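Local coordinates for gamma-glutamyl cyclotransferase (Homo sapiens, PDB 3CRY), which catalyses the release of 5-oxoproline from gamma-glutamyl dipeptides, may contribute to glutathione homeostasis, and acts as a homodimer, at residues Ile68-Gln73 / Tyr125-Tyr130. The protein carries 1 engineered substitution. Sequence-based numbering, arbitrary orientation.
Sequences IATIFQ and YLMTNY
Thr70 CG2 sits over one face of the Tyr130 ring, a CH-pi contact 3.9 Å from the ring centroid. The methyl is displaced toward the rim, and its nearest ring atom is Tyr130 CZ. The phenol oxygen, Tyr130 OH, approaches the Phe72 ring obliquely, 3.6 Å from Phe72 CD2; the same oxygen is hydrogen-bonded to Asp52. A chi1 of -172° swings the Thr70 hydroxyl away from its own N and onto the backbone of Met127. Met127 N donates to Thr70 OG1 at 2.9 Å in a nearly straight bond (168°). Thr70 OG1 gives its own proton to a water, which in turn donates to Ile71 O and Met127 O. Strand 68-74 here meets the end of strand 119-126, outermost within this chain in the five-stranded antiparallel sheet, and the turn into strand 130-132, which shares the three-stranded sheet of 68-74. A valine in place of Thr70 would probably leave Met127 N without its acceptor and the water without its donor. Met127, extended beyond CG, passes alongside Thr70 CB, and its CE packs tightly on Ile68 CG1 at 3.3 Å. Leu126 CB meets Ile71 CG1 at 3.9 Å, the side chains crossing at about a right angle. Ala69 N is hydrogen-bonded to the hydroxyl of Tyr139, which probably binds substrate.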
ATOM      1  N   ILE A  68      -3.337  -6.970 -14.992  1.00  6.95           N
ATOM      2  CA  ILE A  68      -4.161  -5.788 -14.658  1.00  7.55           C
ATOM      3  C   ILE A  68      -3.286  -4.718 -13.979  1.00  6.65           C
ATOM      4  O   ILE A  68      -2.112  -4.982 -13.615  1.00  7.25           O
ATOM      5  CB  ILE A  68      -5.438  -6.142 -13.864  1.00  7.26           C
ATOM      6  CG1 ILE A  68      -5.102  -6.847 -12.548  1.00  8.57           C
ATOM      7  CG2 ILE A  68      -6.403  -7.018 -14.741  1.00  9.31           C
ATOM      8  CD1 ILE A  68      -6.356  -7.162 -11.687  1.00 10.88           C
ATOM      9  N   ALA A  69      -3.820  -3.500 -13.880  1.00  6.47           N
ATOM     10  CA  ALA A  69      -2.976  -2.355 -13.570  1.00  5.85           C
ATOM     11  C   ALA A  69      -2.554  -2.311 -12.110  1.00  5.87           C
ATOM     12  O   ALA A  69      -3.349  -2.602 -11.220  1.00  6.18           O
ATOM     13  CB  ALA A  69      -3.692  -1.039 -13.934  1.00  6.17           C
ATOM     14  N   THR A  70      -1.316  -1.891 -11.895  1.00  5.98           N
ATOM     15  CA  THR A  70      -0.811  -1.590 -10.539  1.00  5.63           C
ATOM     16  C   THR A  70       0.186  -0.433 -10.607  1.00  5.94           C
ATOM     17  O   THR A  70       0.567   0.008 -11.699  1.00  5.81           O
ATOM     18  CB  THR A  70      -0.208  -2.850  -9.861  1.00  6.59           C
ATOM     19  OG1 THR A  70       0.111  -2.561  -8.480  1.00  6.64           O
ATOM     20  CG2 THR A  70       1.090  -3.306 -10.596  1.00  5.79           C
ATOM     21  N   ILE A  71       0.577   0.086  -9.450  1.00  5.51           N
ATOM     22  CA  ILE A  71       1.570   1.184  -9.385  1.00  6.04           C
ATOM     23  C   ILE A  71       2.562   0.859  -8.285  1.00  6.82           C
ATOM     24  O   ILE A  71       2.239   0.120  -7.329  1.00  7.23           O
ATOM     25  CB  ILE A  71       0.926   2.575  -9.138  1.00  6.10           C
ATOM     26  CG1 ILE A  71       0.069   2.575  -7.850  1.00  7.93           C
ATOM     27  CG2 ILE A  71       0.083   3.013 -10.378  1.00  6.29           C
ATOM     28  CD1 ILE A  71      -0.552   3.941  -7.458  1.00  6.55           C
ATOM     29  N   PHE A  72       3.780   1.365  -8.438  1.00  6.28           N
ATOM     30  CA  PHE A  72       4.785   1.181  -7.387  1.00  8.10           C
ATOM     31  C   PHE A  72       5.690   2.405  -7.290  1.00  8.30           C
ATOM     32  O   PHE A  72       5.792   3.181  -8.246  1.00  8.29           O
ATOM     33  CB  PHE A  72       5.557  -0.135  -7.564  1.00  8.65           C
ATOM     34  CG  PHE A  72       6.410  -0.209  -8.820  1.00  9.65           C
ATOM     35  CD1 PHE A  72       7.658   0.426  -8.880  1.00 11.92           C
ATOM     36  CD2 PHE A  72       5.985  -0.962  -9.921  1.00 12.29           C
ATOM     37  CE1 PHE A  72       8.455   0.330 -10.034  1.00 13.49           C
ATOM     38  CE2 PHE A  72       6.774  -1.069 -11.075  1.00 13.56           C
ATOM     39  CZ  PHE A  72       8.002  -0.428 -11.135  1.00 12.46           C
ATOM     40  N   GLN A  73       6.295   2.613  -6.123  1.00  8.02           N
ATOM     41  CA  GLN A  73       7.124   3.814  -5.926  1.00  8.86           C
ATOM     42  C   GLN A  73       8.398   3.796  -6.775  1.00  9.44           C
ATOM     43  O   GLN A  73       9.140   2.797  -6.807  1.00 10.30           O
ATOM     44  CB  GLN A  73       7.408   3.999  -4.429  1.00  9.07           C
ATOM     45  CG  GLN A  73       6.152   4.432  -3.686  1.00  9.05           C
ATOM     46  CD  GLN A  73       6.251   4.227  -2.211  1.00 10.91           C
ATOM     47  OE1 GLN A  73       6.493   3.101  -1.748  1.00 11.74           O
ATOM     48  NE2 GLN A  73       6.056   5.313  -1.450  1.00 10.90           N
ATOM     49  N   TYR A 125      -5.436   1.942  -4.642  1.00  5.15           N
ATOM     50  CA  TYR A 125      -5.138   0.508  -4.503  1.00  5.46           C
ATOM     51  C   TYR A 125      -3.891   0.195  -5.278  1.00  5.71           C
ATOM     52  O   TYR A 125      -3.664   0.782  -6.339  1.00  5.20           O
ATOM     53  CB  TYR A 125      -6.274  -0.353  -5.079  1.00  6.77           C
ATOM     54  CG  TYR A 125      -7.590  -0.116  -4.367  1.00  6.11           C
ATOM     55  CD1 TYR A 125      -7.934  -0.876  -3.245  1.00  7.08           C
ATOM     56  CD2 TYR A 125      -8.462   0.895  -4.791  1.00  6.71           C
ATOM     57  CE1 TYR A 125      -9.138  -0.650  -2.568  1.00  7.77           C
ATOM     58  CE2 TYR A 125      -9.666   1.129  -4.118  1.00  8.34           C
ATOM     59  CZ  TYR A 125      -9.985   0.350  -3.010  1.00  8.83           C
ATOM     60  OH  TYR A 125     -11.160   0.589  -2.356  1.00 10.92           O
ATOM     61  N   LEU A 126      -3.083  -0.726  -4.745  1.00  4.85           N
ATOM     62  CA  LEU A 126      -2.006  -1.317  -5.548  1.00  5.33           C
ATOM     63  C   LEU A 126      -1.716  -2.765  -5.146  1.00  6.41           C
ATOM     64  O   LEU A 126      -2.134  -3.214  -4.064  1.00  5.94           O
ATOM     65  CB  LEU A 126      -0.755  -0.424  -5.511  1.00  5.32           C
ATOM     66  CG  LEU A 126      -0.129  -0.158  -4.121  1.00  6.41           C
ATOM     67  CD1 LEU A 126       0.569  -1.373  -3.523  1.00  6.98           C
ATOM     68  CD2 LEU A 126       0.852   1.030  -4.237  1.00  5.02           C
ATOM     69  N   MET A 127      -1.035  -3.510  -6.024  1.00  7.14           N
ATOM     70  CA  MET A 127      -0.707  -4.919  -5.742  1.00  8.47           C
ATOM     71  C   MET A 127       0.566  -4.987  -4.893  1.00  8.06           C
ATOM     72  O   MET A 127       1.495  -4.204  -5.117  1.00  9.14           O
ATOM     73  CB  MET A 127      -0.442  -5.660  -7.049  1.00  8.67           C
ATOM     74  CG  MET A 127      -1.620  -5.724  -7.966  1.00  9.61           C
ATOM     75  SD  MET A 127      -1.114  -6.549  -9.520  1.00 11.71           S
ATOM     76  CE  MET A 127      -2.622  -6.312 -10.436  1.00 11.52           C
ATOM     77  N   THR A 128       0.621  -5.924  -3.948  1.00  7.90           N
ATOM     78  CA  THR A 128       1.831  -6.113  -3.140  1.00  7.75           C
ATOM     79  C   THR A 128       2.592  -7.402  -3.444  1.00  7.99           C
ATOM     80  O   THR A 128       3.736  -7.568  -2.986  1.00  9.50           O
ATOM     81  CB  THR A 128       1.526  -6.098  -1.620  1.00  7.62           C
ATOM     82  OG1 THR A 128       0.705  -7.224  -1.282  1.00  7.01           O
ATOM     83  CG2 THR A 128       0.797  -4.816  -1.207  1.00  7.45           C
ATOM     84  N   ASN A 129       1.962  -8.302  -4.206  1.00  8.04           N
ATOM     85  CA  ASN A 129       2.553  -9.586  -4.513  1.00  8.45           C
ATOM     86  C   ASN A 129       2.041  -9.981  -5.886  1.00  8.93           C
ATOM     87  O   ASN A 129       0.908 -10.436  -6.025  1.00  9.14           O
ATOM     88  CB  ASN A 129       2.134 -10.624  -3.436  1.00  8.70           C
ATOM     89  CG  ASN A 129       2.822 -11.963  -3.615  1.00 11.40           C
ATOM     90  OD1 ASN A 129       3.515 -12.189  -4.618  1.00 12.91           O
ATOM     91  ND2 ASN A 129       2.636 -12.865  -2.656  1.00 10.98           N
ATOM     92  N   TYR A 130       2.848  -9.732  -6.916  1.00  8.61           N
ATOM     93  CA  TYR A 130       2.385 -10.039  -8.285  1.00  9.07           C
ATOM     94  C   TYR A 130       3.512 -10.393  -9.232  1.00  9.70           C
ATOM     95  O   TYR A 130       4.672 -10.130  -8.940  1.00  9.79           O
ATOM     96  CB  TYR A 130       1.586  -8.850  -8.866  1.00  9.65           C
ATOM     97  CG  TYR A 130       2.420  -7.622  -9.260  1.00 10.34           C
ATOM     98  CD1 TYR A 130       2.828  -6.671  -8.309  1.00 12.51           C
ATOM     99  CD2 TYR A 130       2.785  -7.407 -10.591  1.00 10.46           C
ATOM    100  CE1 TYR A 130       3.595  -5.534  -8.689  1.00  9.58           C
ATOM    101  CE2 TYR A 130       3.558  -6.287 -10.975  1.00 10.18           C
ATOM    102  CZ  TYR A 130       3.960  -5.359 -10.019  1.00 10.46           C
ATOM    103  OH  TYR A 130       4.701  -4.254 -10.418  1.00 11.40           O
TER
HETATM  104  O   HOH W   1       2.400  -2.577  -7.259  1.00 10.95           O